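Local coordinates for DUF6836 domain-containing protein (Clostridium leptum, PDB 4PW1), which is of unknown function but folds into a nine-stranded antiparallel beta sheet surrounded by alpha-helices, and is probably a bacterial lipoprotein, at residues 46-51 against 67-73; 94-99 against 110-116; 132-136 against 208-213; 58-62 against 87-91; 116-120 against 239-243. All blocks are in the same frame, centred on the assembly; numbering follows the deposited sequence.

Contact 1: residues 46-51 against 67-73; sequences IVSFAA and LYPLIKF
V47 sets its CG1 methyl squarely on the ring of Y68. The methyl sits 3.6 Å from the ring centroid and only 2° off the ring normal, a CH-pi contact over the centre of one face. CG1 lies anti to the backbone N (chi1 176°), which carries it out from the helix to the tyrosine. The same methyl also reaches CB of I71. A second CH-pi contact forms further along, where I46 CG2 lies 3.8 Å from the centroid of the F73 ring. This methyl is offset toward the rim. A50 CB meets the same ring differently, at its edge and near its plane, 3.7 Å from F73 CE1.

The tight part is the apolar centre. I71 CD1 comes within 3.6 Å of A51 N, close against the helix backbone. I71 CG2 lies 4.0 Å from A50 CB. L67 CD1 closes the other end against A51 CB. No hydrogen bond joins the two segments. The side of S48 and Y68 is only partly buried. Its packing is still close, for Y68 OH passes 3.4 Å from S48 CB. The open part is the rim, where the hydroxyl bonds to E44, just before the segment.

Packing thus joins helix 44-58 to the loop between helix 64-67 and strand 74-76. The sheet lies beyond: L67 rests on L88, I71 on M86 and F73 on L83 of strand 80-89, while A50 and F73 also touch strand 95-103.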
# COMPACT_ATOMS: atom_id res chain seq x y z
N ILE B 46 -25.89 -3.33 13.23
CA ILE B 46 -24.68 -2.80 12.64
C ILE B 46 -24.86 -1.32 12.36
O ILE B 46 -23.97 -0.51 12.66
CB ILE B 46 -24.25 -3.62 11.41
CG1 ILE B 46 -23.73 -4.96 11.96
CG2 ILE B 46 -23.16 -2.88 10.67
CD1 ILE B 46 -23.40 -6.00 10.94
N VAL B 47 -26.04 -0.95 11.87
CA VAL B 47 -26.33 0.44 11.62
C VAL B 47 -26.26 1.29 12.90
O VAL B 47 -25.64 2.32 12.91
CB VAL B 47 -27.65 0.61 10.88
CG1 VAL B 47 -27.99 2.10 10.72
CG2 VAL B 47 -27.55 -0.05 9.50
N SER B 48 -26.87 0.81 13.98
CA SER B 48 -26.83 1.51 15.24
C SER B 48 -25.41 1.69 15.72
O SER B 48 -25.01 2.79 16.12
CB SER B 48 -27.65 0.69 16.27
OG SER B 48 -27.47 1.32 17.49
N PHE B 49 -24.61 0.62 15.67
CA PHE B 49 -23.25 0.72 16.06
C PHE B 49 -22.46 1.74 15.20
O PHE B 49 -21.64 2.52 15.71
CB PHE B 49 -22.58 -0.66 15.98
CG PHE B 49 -21.10 -0.62 16.27
CD1 PHE B 49 -20.64 -0.63 17.56
CD2 PHE B 49 -20.18 -0.55 15.24
CE1 PHE B 49 -19.28 -0.56 17.84
CE2 PHE B 49 -18.82 -0.48 15.50
CZ PHE B 49 -18.36 -0.47 16.81
N ALA B 50 -22.69 1.74 13.89
CA ALA B 50 -22.00 2.67 13.00
C ALA B 50 -22.40 4.16 13.28
O ALA B 50 -21.54 5.05 13.27
CB ALA B 50 -22.29 2.32 11.56
N ALA B 51 -23.68 4.43 13.44
CA ALA B 51 -24.15 5.77 13.85
C ALA B 51 -23.46 6.28 15.11
O ALA B 51 -22.98 7.43 15.15
CB ALA B 51 -25.65 5.77 14.07
N LEU B 67 -28.50 9.95 10.11
CA LEU B 67 -27.51 8.96 9.65
C LEU B 67 -28.11 7.66 9.09
O LEU B 67 -27.56 7.10 8.15
CB LEU B 67 -26.55 8.59 10.78
CG LEU B 67 -25.70 9.77 11.25
CD1 LEU B 67 -24.85 9.33 12.42
CD2 LEU B 67 -24.85 10.32 10.08
N TYR B 68 -29.19 7.16 9.69
CA TYR B 68 -29.72 5.82 9.32
C TYR B 68 -29.96 5.67 7.83
O TYR B 68 -29.49 4.72 7.24
CB TYR B 68 -31.00 5.50 10.11
CG TYR B 68 -30.74 4.69 11.37
CD1 TYR B 68 -29.80 5.11 12.31
CD2 TYR B 68 -31.44 3.53 11.61
CE1 TYR B 68 -29.54 4.39 13.45
CE2 TYR B 68 -31.23 2.81 12.77
CZ TYR B 68 -30.29 3.24 13.69
OH TYR B 68 -30.06 2.50 14.79
N PRO B 69 -30.60 6.65 7.19
CA PRO B 69 -30.78 6.52 5.76
C PRO B 69 -29.50 6.48 4.94
O PRO B 69 -29.54 6.05 3.80
CB PRO B 69 -31.59 7.76 5.37
CG PRO B 69 -32.24 8.23 6.65
CD PRO B 69 -31.27 7.87 7.72
N LEU B 70 -28.38 6.93 5.49
CA LEU B 70 -27.14 7.01 4.72
C LEU B 70 -26.18 5.86 5.01
O LEU B 70 -25.24 5.61 4.27
CB LEU B 70 -26.42 8.32 5.04
CG LEU B 70 -27.23 9.60 4.80
CD1 LEU B 70 -26.41 10.81 5.20
CD2 LEU B 70 -27.63 9.70 3.34
N ILE B 71 -26.39 5.16 6.12
CA ILE B 71 -25.50 4.05 6.46
C ILE B 71 -25.90 2.77 5.70
O ILE B 71 -26.69 1.98 6.16
CB ILE B 71 -25.53 3.80 7.97
CG1 ILE B 71 -25.00 5.05 8.67
CG2 ILE B 71 -24.68 2.60 8.35
CD1 ILE B 71 -25.21 5.04 10.19
N LYS B 72 -25.23 2.53 4.57
CA LYS B 72 -25.52 1.40 3.71
C LYS B 72 -24.34 0.45 3.57
O LYS B 72 -23.49 0.55 2.65
CB LYS B 72 -25.98 1.92 2.36
CG LYS B 72 -27.32 2.66 2.44
CD LYS B 72 -27.87 2.90 1.04
CE LYS B 72 -27.25 4.15 0.44
NZ LYS B 72 -27.83 5.38 1.05
N PHE B 73 -24.27 -0.48 4.52
CA PHE B 73 -23.25 -1.52 4.49
C PHE B 73 -23.45 -2.47 3.33
O PHE B 73 -24.58 -2.72 2.89
CB PHE B 73 -23.18 -2.28 5.81
CG PHE B 73 -22.41 -1.57 6.88
CD1 PHE B 73 -23.01 -0.64 7.71
CD2 PHE B 73 -21.02 -1.79 7.02
CE1 PHE B 73 -22.28 0.01 8.69
CE2 PHE B 73 -20.30 -1.16 8.01
CZ PHE B 73 -20.93 -0.25 8.85

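Contact 2: residues 94-99 against 110-116; sequences RRYLVN and FSYVNQD
Strands 95-103 and 106-114 pair as an antiparallel beta hairpin, with axes 4.7 Å apart and L97-V113 and N99-S111 as hydrogen-bonded pairs. Each of these pairs makes two backbone bonds. Q115 N adds a nearly straight bond to R95 O, 2.7 Å long, just beyond the last strand pair.

Y96, V98, Y112 and N114 share one face of the sheet. The Y96 and Y112 rings form an offset stack there, centroids 4.3 Å apart and planes at 22°. Y112 CG is anti to the backbone N, whereas Y96 CG is anti to the carbonyl carbon (chi1 -67°). These opposite choices bring the rings of diagonal neighbours over each other. Water 2 bridges their hydroxyls. V98 CG2 packs against Y112 CD1, and N114 CB against Y96 CE2. F110 touches S53 and L57 of helix 44-58.

L97, N99, S111 and V113 lie on the other face. Water 3 links L97 O, N99 ND2 and S111 OG. N99 OD1 accepts from D85 N of the next strand, so both polar atoms of the amide have partners.

The open end is fastened by charge. R95 meets D116 side-on, with NE to OD2 at 3.0 Å and NH2 to OD1 at 2.7 Å. The two groups are nearly coplanar, 21° apart, and both carboxylate oxygens use their syn lone pairs. N114 OD1 accepts from D116 N at 2.8 Å, an Asx turn that holds the chain bend. Water 1 completes this corner, accepting from R95 N and donating to N114 OD1 and to D116 OD2.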
# COMPACT_ATOMS: atom_id res chain seq x y z
N ARG B 94 -18.42 21.57 6.79
CA ARG B 94 -17.31 20.65 6.60
C ARG B 94 -17.81 19.33 6.01
O ARG B 94 -18.85 18.82 6.40
CB ARG B 94 -16.60 20.36 7.93
CG ARG B 94 -15.69 21.49 8.40
CD ARG B 94 -15.17 21.18 9.80
NE ARG B 94 -16.26 21.23 10.75
CZ ARG B 94 -16.18 20.85 12.01
NH1 ARG B 94 -15.03 20.40 12.49
NH2 ARG B 94 -17.25 20.93 12.78
N ARG B 95 -17.07 18.81 5.04
CA ARG B 95 -17.48 17.59 4.35
C ARG B 95 -16.58 16.46 4.73
O ARG B 95 -15.36 16.60 4.70
CB ARG B 95 -17.45 17.83 2.84
CG ARG B 95 -18.44 18.92 2.47
CD ARG B 95 -18.54 19.15 0.98
NE ARG B 95 -17.21 19.38 0.46
CZ ARG B 95 -16.96 19.61 -0.82
NH1 ARG B 95 -17.94 19.65 -1.70
NH2 ARG B 95 -15.70 19.81 -1.20
N TYR B 96 -17.17 15.34 5.08
CA TYR B 96 -16.42 14.16 5.50
C TYR B 96 -16.73 12.95 4.65
O TYR B 96 -17.80 12.83 4.08
CB TYR B 96 -16.78 13.82 6.92
CG TYR B 96 -16.32 14.82 7.90
CD1 TYR B 96 -17.12 15.90 8.22
CD2 TYR B 96 -15.09 14.70 8.52
CE1 TYR B 96 -16.72 16.84 9.12
CE2 TYR B 96 -14.66 15.65 9.43
CZ TYR B 96 -15.50 16.72 9.73
OH TYR B 96 -15.18 17.70 10.65
N LEU B 97 -15.76 12.06 4.54
CA LEU B 97 -16.01 10.69 4.10
C LEU B 97 -15.77 9.81 5.31
O LEU B 97 -14.74 9.93 5.99
CB LEU B 97 -15.07 10.28 2.95
CG LEU B 97 -15.32 10.95 1.60
CD1 LEU B 97 -14.31 10.51 0.55
CD2 LEU B 97 -16.76 10.70 1.11
N VAL B 98 -16.73 8.95 5.58
CA VAL B 98 -16.61 7.93 6.58
C VAL B 98 -16.47 6.56 5.90
O VAL B 98 -17.27 6.21 5.02
CB VAL B 98 -17.84 7.85 7.45
CG1 VAL B 98 -17.73 6.72 8.48
CG2 VAL B 98 -18.07 9.17 8.13
N ASN B 99 -15.48 5.81 6.35
CA ASN B 99 -15.27 4.43 5.93
C ASN B 99 -15.24 3.54 7.15
O ASN B 99 -14.64 3.89 8.18
CB ASN B 99 -13.96 4.30 5.15
CG ASN B 99 -14.11 4.81 3.74
OD1 ASN B 99 -14.57 4.08 2.86
ND2 ASN B 99 -13.88 6.09 3.55
N PHE B 110 -12.11 1.94 10.86
CA PHE B 110 -12.90 3.17 10.95
C PHE B 110 -12.05 4.35 10.48
O PHE B 110 -10.92 4.47 10.88
CB PHE B 110 -13.31 3.43 12.40
CG PHE B 110 -14.06 4.71 12.59
CD1 PHE B 110 -13.41 5.90 12.83
CD2 PHE B 110 -15.44 4.74 12.49
CE1 PHE B 110 -14.11 7.09 12.98
CE2 PHE B 110 -16.14 5.91 12.60
CZ PHE B 110 -15.48 7.10 12.85
N SER B 111 -12.59 5.23 9.65
CA SER B 111 -11.94 6.49 9.41
C SER B 111 -12.98 7.58 9.10
O SER B 111 -14.04 7.33 8.43
CB SER B 111 -10.93 6.36 8.25
OG SER B 111 -11.63 6.25 7.03
N TYR B 112 -12.67 8.78 9.58
CA TYR B 112 -13.51 9.95 9.52
C TYR B 112 -12.65 11.11 9.02
O TYR B 112 -11.88 11.68 9.78
CB TYR B 112 -14.00 10.22 10.93
CG TYR B 112 -14.94 11.36 11.16
CD1 TYR B 112 -16.30 11.22 10.94
CD2 TYR B 112 -14.49 12.55 11.71
CE1 TYR B 112 -17.18 12.27 11.21
CE2 TYR B 112 -15.36 13.60 11.99
CZ TYR B 112 -16.71 13.45 11.76
OH TYR B 112 -17.55 14.47 12.04
N VAL B 113 -12.76 11.43 7.74
CA VAL B 113 -11.76 12.24 7.08
C VAL B 113 -12.39 13.46 6.44
O VAL B 113 -13.25 13.37 5.55
CB VAL B 113 -10.93 11.43 6.04
CG1 VAL B 113 -9.94 12.35 5.30
CG2 VAL B 113 -10.17 10.30 6.69
N ASN B 114 -11.96 14.63 6.92
CA ASN B 114 -12.45 15.90 6.36
C ASN B 114 -11.87 16.07 4.95
O ASN B 114 -10.68 16.10 4.78
CB ASN B 114 -12.01 17.00 7.29
CG ASN B 114 -12.30 18.40 6.79
OD1 ASN B 114 -12.81 18.67 5.71
ND2 ASN B 114 -11.94 19.31 7.62
N GLN B 115 -12.74 16.21 3.97
CA GLN B 115 -12.37 16.28 2.57
C GLN B 115 -11.89 17.63 2.16
O GLN B 115 -11.33 17.76 1.09
CB GLN B 115 -13.57 15.91 1.68
CG GLN B 115 -14.08 14.50 1.95
CD GLN B 115 -12.96 13.52 1.72
OE1 GLN B 115 -12.41 12.89 2.64
NE2 GLN B 115 -12.56 13.47 0.51
N ASP B 116 -12.10 18.64 2.99
CA ASP B 116 -11.66 19.97 2.63
C ASP B 116 -10.51 20.44 3.51
O ASP B 116 -10.21 21.61 3.54
CB ASP B 116 -12.83 20.95 2.69
CG ASP B 116 -13.99 20.50 1.84
OD1 ASP B 116 -13.79 20.33 0.61
OD2 ASP B 116 -15.11 20.31 2.38
O HOH W 1 -14.60 20.23 5.06
O HOH W 2 -16.74 16.68 12.92
O HOH W 3 -12.78 8.03 5.59

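Contact 3: residues 132-136 against 208-213; sequences LQEDW and VLKSEF
The W136 indole has F213 over one face, and V208 O, S211 O and Q133 NE2 at its edge. F213 CB stands 3.5 Å from the centroid of the six-membered ring, almost on the ring normal, a CH-pi contact. The phenyl ring turns its own edge to the indole face. This edge-to-face pair has planes at 61° and centroids 5.2 Å apart, measured to the five-membered ring. NE1 donates to V208 O at 2.9 Å, with the oxygen in the ring plane, and W136 CZ2 lies 3.2 Å from S211 O. CG anti to the backbone N (chi1 -175°) extends the indole across to the end of helix 198-210.

V208 CG1 packs beside W136 CD1 at 3.6 Å. L132 CG meets F213 CZ, and Q133 OE1 lies 3.4 Å from F213 CD2. The Q133 amide is almost parallel to the phenyl plane, 11° apart, while its NE2 bonds to E137. F174 of helix 173-190 also meets W136, and Y226 meets F213.

Helix 122-141 thus packs on the C-terminal end of helix 198-210, with the tryptophan N-H on the carbonyl of V208, beside the loop into outermost strand 214-218.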
# COMPACT_ATOMS: atom_id res chain seq x y z
N LEU B 132 3.51 13.26 18.20
CA LEU B 132 3.08 11.88 18.29
C LEU B 132 4.05 11.05 19.09
O LEU B 132 3.65 10.29 19.98
CB LEU B 132 2.91 11.34 16.87
CG LEU B 132 1.87 10.30 16.57
CD1 LEU B 132 0.55 10.55 17.26
CD2 LEU B 132 1.73 10.25 15.06
N GLN B 133 5.34 11.23 18.82
CA GLN B 133 6.37 10.54 19.59
C GLN B 133 6.31 10.87 21.08
O GLN B 133 6.44 9.99 21.92
CB GLN B 133 7.76 10.89 19.03
CG GLN B 133 8.96 10.18 19.65
CD GLN B 133 8.98 8.67 19.37
OE1 GLN B 133 8.49 8.19 18.34
NE2 GLN B 133 9.55 7.90 20.29
N GLU B 134 6.13 12.16 21.38
CA GLU B 134 6.03 12.64 22.75
C GLU B 134 4.79 12.05 23.42
O GLU B 134 4.85 11.60 24.54
CB GLU B 134 6.00 14.20 22.78
CG GLU B 134 7.36 14.87 22.53
CD GLU B 134 7.26 16.36 22.13
OE1 GLU B 134 6.15 16.93 22.07
OE2 GLU B 134 8.32 16.96 21.88
N ASP B 135 3.66 12.07 22.72
CA ASP B 135 2.40 11.53 23.28
C ASP B 135 2.59 10.03 23.58
O ASP B 135 2.09 9.52 24.61
CB ASP B 135 1.23 11.70 22.30
CG ASP B 135 0.67 13.13 22.24
OD1 ASP B 135 1.16 14.01 22.92
OD2 ASP B 135 -0.29 13.35 21.49
N TRP B 136 3.27 9.34 22.67
CA TRP B 136 3.48 7.91 22.78
C TRP B 136 4.33 7.58 24.00
O TRP B 136 4.05 6.61 24.71
CB TRP B 136 4.13 7.34 21.51
CG TRP B 136 4.27 5.83 21.51
CD1 TRP B 136 3.25 4.93 21.65
CD2 TRP B 136 5.46 5.04 21.32
NE1 TRP B 136 3.72 3.65 21.59
CE2 TRP B 136 5.07 3.68 21.40
CE3 TRP B 136 6.80 5.34 21.11
CZ2 TRP B 136 5.97 2.64 21.27
CZ3 TRP B 136 7.71 4.30 20.98
CH2 TRP B 136 7.29 2.96 21.06
N VAL B 208 -0.16 -0.82 21.06
CA VAL B 208 0.51 0.45 21.21
C VAL B 208 1.53 0.39 22.36
O VAL B 208 2.61 1.02 22.32
CB VAL B 208 -0.49 1.60 21.40
CG1 VAL B 208 0.23 2.92 21.63
CG2 VAL B 208 -1.35 1.72 20.18
N LEU B 209 1.21 -0.38 23.39
CA LEU B 209 2.07 -0.42 24.56
C LEU B 209 3.32 -1.23 24.30
O LEU B 209 4.39 -0.88 24.79
CB LEU B 209 1.31 -1.07 25.72
CG LEU B 209 2.02 -1.23 27.03
CD1 LEU B 209 2.36 0.11 27.63
CD2 LEU B 209 1.15 -2.04 28.00
N LYS B 210 3.19 -2.32 23.55
CA LYS B 210 4.29 -3.29 23.49
C LYS B 210 5.01 -3.33 22.17
O LYS B 210 6.04 -3.96 22.06
CB LYS B 210 3.76 -4.69 23.81
CG LYS B 210 3.20 -4.73 25.24
CD LYS B 210 2.96 -6.12 25.78
CE LYS B 210 2.66 -6.01 27.27
NZ LYS B 210 2.19 -7.26 27.89
N SER B 211 4.49 -2.68 21.15
CA SER B 211 5.17 -2.74 19.87
C SER B 211 6.06 -1.51 19.70
O SER B 211 5.80 -0.43 20.25
CB SER B 211 4.16 -2.81 18.72
OG SER B 211 4.83 -2.66 17.45
N GLU B 212 7.06 -1.68 18.86
CA GLU B 212 7.75 -0.58 18.24
C GLU B 212 6.74 0.32 17.50
O GLU B 212 5.80 -0.16 16.85
CB GLU B 212 8.76 -1.17 17.24
CG GLU B 212 9.51 -0.17 16.39
CD GLU B 212 10.50 -0.84 15.41
OE1 GLU B 212 10.22 -1.95 14.89
OE2 GLU B 212 11.57 -0.23 15.16
N PHE B 213 6.97 1.62 17.56
CA PHE B 213 6.16 2.60 16.83
C PHE B 213 6.91 2.98 15.53
O PHE B 213 7.99 3.54 15.60
CB PHE B 213 6.00 3.80 17.74
CG PHE B 213 5.45 5.03 17.10
CD1 PHE B 213 4.60 4.99 16.02
CD2 PHE B 213 5.79 6.26 17.62
CE1 PHE B 213 4.13 6.15 15.45
CE2 PHE B 213 5.31 7.43 17.06
CZ PHE B 213 4.47 7.38 15.98

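Contact 4: residues 58-62 against 87-91; sequences GGGSW and ALTEK
W62 lies between L88 and E90, one on each face of its indole. L88 CD1 sits over the six-membered ring, 3.8 Å from its centroid and close to the normal, a CH-pi contact offset toward the rim. L88 CB also reaches W62 CZ2, at 3.7 Å. On the opposite face E90 crosses the indole at about a right angle, its carboxylate plane tilted 36° from the ring. E90 CG lies 3.9 Å from W62 CZ2. A bend at chi2 (-68°) folds the glutamate back over the ring.

The N-H at the indole edge finds a backbone partner. NE1 donates to T89 O at 2.9 Å, with the oxygen in the ring plane. The donor stands 57° above the carbonyl plane. This bond helps to fix the rotation of the indole, with L88 and E90 on the two faces.

E90 OE2 also comes close to G60 CA, and E90 OE1 accepts from K91 N at 3.1 Å. G60 has no side chain to collide with the carboxylate or with W62. G59 leaves helix 44-58 with positive phi, a backbone shape that suits glycine.

V54, L67 and Y112 also pack on W62. A glycerol, probably from crystallisation, lies near W62, and T89 N hydrogen-bonds to glycerol. The loop after helix 44-58 thus lays W62 on the end of strand 80-89 in the nine-stranded antiparallel sheet.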
# COMPACT_ATOMS: atom_id res chain seq x y z
N GLY B 58 -15.69 9.75 15.58
CA GLY B 58 -15.49 10.85 14.62
C GLY B 58 -15.69 12.20 15.29
O GLY B 58 -14.84 13.06 15.28
N GLY B 59 -16.85 12.36 15.89
CA GLY B 59 -17.12 13.53 16.68
C GLY B 59 -18.25 14.37 16.13
O GLY B 59 -18.52 15.42 16.69
N GLY B 60 -18.96 13.97 15.08
CA GLY B 60 -20.01 14.90 14.60
C GLY B 60 -21.27 14.86 15.45
O GLY B 60 -21.37 14.06 16.39
N SER B 61 -22.24 15.69 15.13
CA SER B 61 -23.47 15.75 15.93
C SER B 61 -24.69 15.12 15.26
O SER B 61 -25.79 15.19 15.81
CB SER B 61 -23.81 17.21 16.19
OG SER B 61 -23.92 17.86 14.94
N TRP B 62 -24.54 14.52 14.08
CA TRP B 62 -25.73 14.03 13.36
C TRP B 62 -26.50 13.04 14.24
O TRP B 62 -25.91 12.19 14.92
CB TRP B 62 -25.38 13.31 12.06
CG TRP B 62 -24.53 14.11 11.13
CD1 TRP B 62 -24.94 14.98 10.18
CD2 TRP B 62 -23.10 14.12 11.11
NE1 TRP B 62 -23.84 15.50 9.52
CE2 TRP B 62 -22.70 14.98 10.08
CE3 TRP B 62 -22.11 13.45 11.86
CZ2 TRP B 62 -21.36 15.24 9.80
CZ3 TRP B 62 -20.78 13.68 11.56
CH2 TRP B 62 -20.42 14.59 10.55
N ALA B 87 -20.71 9.93 2.56
CA ALA B 87 -20.50 11.36 2.51
C ALA B 87 -21.37 12.04 3.53
O ALA B 87 -22.56 11.82 3.54
CB ALA B 87 -20.82 11.94 1.09
N LEU B 88 -20.78 12.81 4.43
CA LEU B 88 -21.56 13.58 5.41
C LEU B 88 -21.12 15.05 5.37
O LEU B 88 -19.95 15.34 5.14
CB LEU B 88 -21.28 13.07 6.85
CG LEU B 88 -21.65 11.64 7.15
CD1 LEU B 88 -21.26 11.33 8.59
CD2 LEU B 88 -23.15 11.39 6.98
N THR B 89 -22.05 15.95 5.66
CA THR B 89 -21.76 17.36 5.79
C THR B 89 -22.12 17.81 7.21
O THR B 89 -23.23 17.66 7.62
CB THR B 89 -22.53 18.17 4.73
OG1 THR B 89 -22.09 17.76 3.44
CG2 THR B 89 -22.23 19.65 4.86
N GLU B 90 -21.15 18.31 7.95
CA GLU B 90 -21.39 18.89 9.29
C GLU B 90 -22.30 20.12 9.20
O GLU B 90 -22.45 20.71 8.12
CB GLU B 90 -20.07 19.37 9.95
CG GLU B 90 -19.43 18.46 10.99
CD GLU B 90 -20.22 18.34 12.27
OE1 GLU B 90 -21.22 19.04 12.44
OE2 GLU B 90 -19.84 17.51 13.11
N LYS B 91 -22.87 20.54 10.34
CA LYS B 91 -23.80 21.66 10.34
C LYS B 91 -23.09 22.95 9.86
O LYS B 91 -23.72 23.82 9.31
CB LYS B 91 -24.48 21.85 11.73

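Contact 5: residues 116-120 against 239-243; sequences DEREA and SPIEE
I241 reaches across to R118 and A120 with its CD1 methyl. CD1 lies over the centre of one face of the R118 guanidinium, about 4.0 Å above the plane, and 3.9 Å from A120 CB. CG1 packs 3.5 Å from R118 O. P240 CG also touches A120 CB, so P240 and I241 both pack on the alanine methyl.

E117 makes the polar half of this first shell. Its CG lies between the backbone N and the carbonyl carbon (chi1 72°), and the chain then runs extended toward S239. OE1 ends 3.5 Å from S239 OG and 4.4 Å from E242 OE2. Two like charges so near would probably repel, but water 4 stands between them and donates to both oxygens. Water 5 donates to E117 OE2 and accepts from S239 OG. No direct hydrogen bond crosses the contact.

The second shell sets these groups in place. N220 ND2 donates to E117 OE2 and to R118 O, while N220 OD1 accepts from A120 N. One asparagine amide thus grips the 116-120 loop at three points. R118 has a salt bridge to E124, and E242 has one to R244. Helix 122-141 backs A120 and P240 through M125.

S239 OG accepts from E242 N at 2.9 Å, almost straight. This is an ST motif, and it shapes the turn between strands 233-239 and 244-251, a beta hairpin whose tip packs on the loop into helix 122-141.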
# COMPACT_ATOMS: atom_id res chain seq x y z
N ASP B 116 -12.10 18.64 2.99
CA ASP B 116 -11.66 19.97 2.63
C ASP B 116 -10.51 20.44 3.51
O ASP B 116 -10.21 21.61 3.54
CB ASP B 116 -12.83 20.95 2.69
CG ASP B 116 -13.99 20.50 1.84
OD1 ASP B 116 -13.79 20.33 0.61
OD2 ASP B 116 -15.11 20.31 2.38
N GLU B 117 -9.81 19.54 4.20
CA GLU B 117 -8.75 20.00 5.08
C GLU B 117 -7.54 20.47 4.27
O GLU B 117 -7.27 20.01 3.15
CB GLU B 117 -8.37 18.95 6.12
CG GLU B 117 -7.62 17.79 5.58
CD GLU B 117 -7.14 16.82 6.67
OE1 GLU B 117 -7.46 16.98 7.89
OE2 GLU B 117 -6.44 15.88 6.27
N ARG B 118 -6.81 21.43 4.79
CA ARG B 118 -5.63 21.86 4.03
C ARG B 118 -4.49 20.84 4.10
O ARG B 118 -4.40 20.01 5.02
CB ARG B 118 -5.12 23.22 4.49
CG ARG B 118 -4.66 23.24 5.90
CD ARG B 118 -4.17 24.63 6.26
NE ARG B 118 -3.70 24.55 7.63
CZ ARG B 118 -2.47 24.27 7.98
NH1 ARG B 118 -1.51 24.07 7.05
NH2 ARG B 118 -2.19 24.18 9.27
N GLU B 119 -3.62 20.93 3.12
CA GLU B 119 -2.47 20.08 3.04
C GLU B 119 -1.42 20.55 4.03
O GLU B 119 -1.03 21.71 4.04
CB GLU B 119 -1.94 20.13 1.61
CG GLU B 119 -0.78 19.19 1.34
CD GLU B 119 -0.35 19.26 -0.11
OE1 GLU B 119 -1.21 19.04 -0.99
OE2 GLU B 119 0.85 19.54 -0.37
N ALA B 120 -0.98 19.65 4.89
CA ALA B 120 0.10 19.99 5.84
C ALA B 120 1.39 20.21 5.09
O ALA B 120 1.67 19.49 4.14
CB ALA B 120 0.29 18.84 6.81
N SER B 239 -4.22 12.68 11.86
CA SER B 239 -4.29 13.94 11.14
C SER B 239 -3.36 14.99 11.78
O SER B 239 -3.55 15.37 12.95
CB SER B 239 -5.69 14.48 11.14
OG SER B 239 -5.68 15.82 10.73
N PRO B 240 -2.34 15.46 11.04
CA PRO B 240 -1.48 16.52 11.56
C PRO B 240 -2.24 17.86 11.64
O PRO B 240 -1.91 18.68 12.44
CB PRO B 240 -0.33 16.59 10.53
CG PRO B 240 -0.96 16.11 9.27
CD PRO B 240 -1.89 15.01 9.72
N ILE B 241 -3.30 18.04 10.85
CA ILE B 241 -4.08 19.26 10.94
C ILE B 241 -4.93 19.26 12.23
O ILE B 241 -4.89 20.23 13.00
CB ILE B 241 -4.99 19.40 9.71
CG1 ILE B 241 -4.16 19.33 8.40
CG2 ILE B 241 -5.79 20.68 9.80
CD1 ILE B 241 -3.00 20.30 8.35
N GLU B 242 -5.67 18.17 12.48
CA GLU B 242 -6.50 18.06 13.68
C GLU B 242 -5.75 17.68 14.92
O GLU B 242 -6.28 17.79 16.01
CB GLU B 242 -7.65 17.08 13.48
CG GLU B 242 -8.49 17.41 12.24
CD GLU B 242 -9.83 16.66 12.17
OE1 GLU B 242 -10.21 15.98 13.16
OE2 GLU B 242 -10.48 16.70 11.11
N GLU B 243 -4.51 17.22 14.77
CA GLU B 243 -3.72 16.73 15.89
C GLU B 243 -4.46 15.64 16.70
O GLU B 243 -4.47 15.63 17.92
CB GLU B 243 -3.27 17.88 16.78
CG GLU B 243 -2.42 18.89 16.01
CD GLU B 243 -1.61 19.77 16.94
OE1 GLU B 243 -2.19 20.70 17.52
OE2 GLU B 243 -0.41 19.49 17.14
O HOH W 4 -9.38 18.25 9.23
O HOH W 5 -4.65 15.43 7.95

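Overall arrangement
Contact 4 links contact 1, on the flanking helix, to contact 2 in the sheet. Contact 1 touches contact 4 where L67 CD2 meets W62 CB at 3.6 Å. Contacts 4 and 2 are closest, with centres 9 Å apart, and a probable hydrogen bond of 2.8 Å from Y96 N to L88 O joins their neighbouring strands. Contact 5 continues from contact 2 through the shared D116, with centres 12 Å apart. Contact 3 lies across the chain's centre from contact 1, about 32 Å between centres. Its nearest atoms are about 6 Å from contact 5, without touching. Contacts 3 and 5 each join segments of the two DUF6836 sequence regions. No active site is known; bound glycerol lies near I46 and W62.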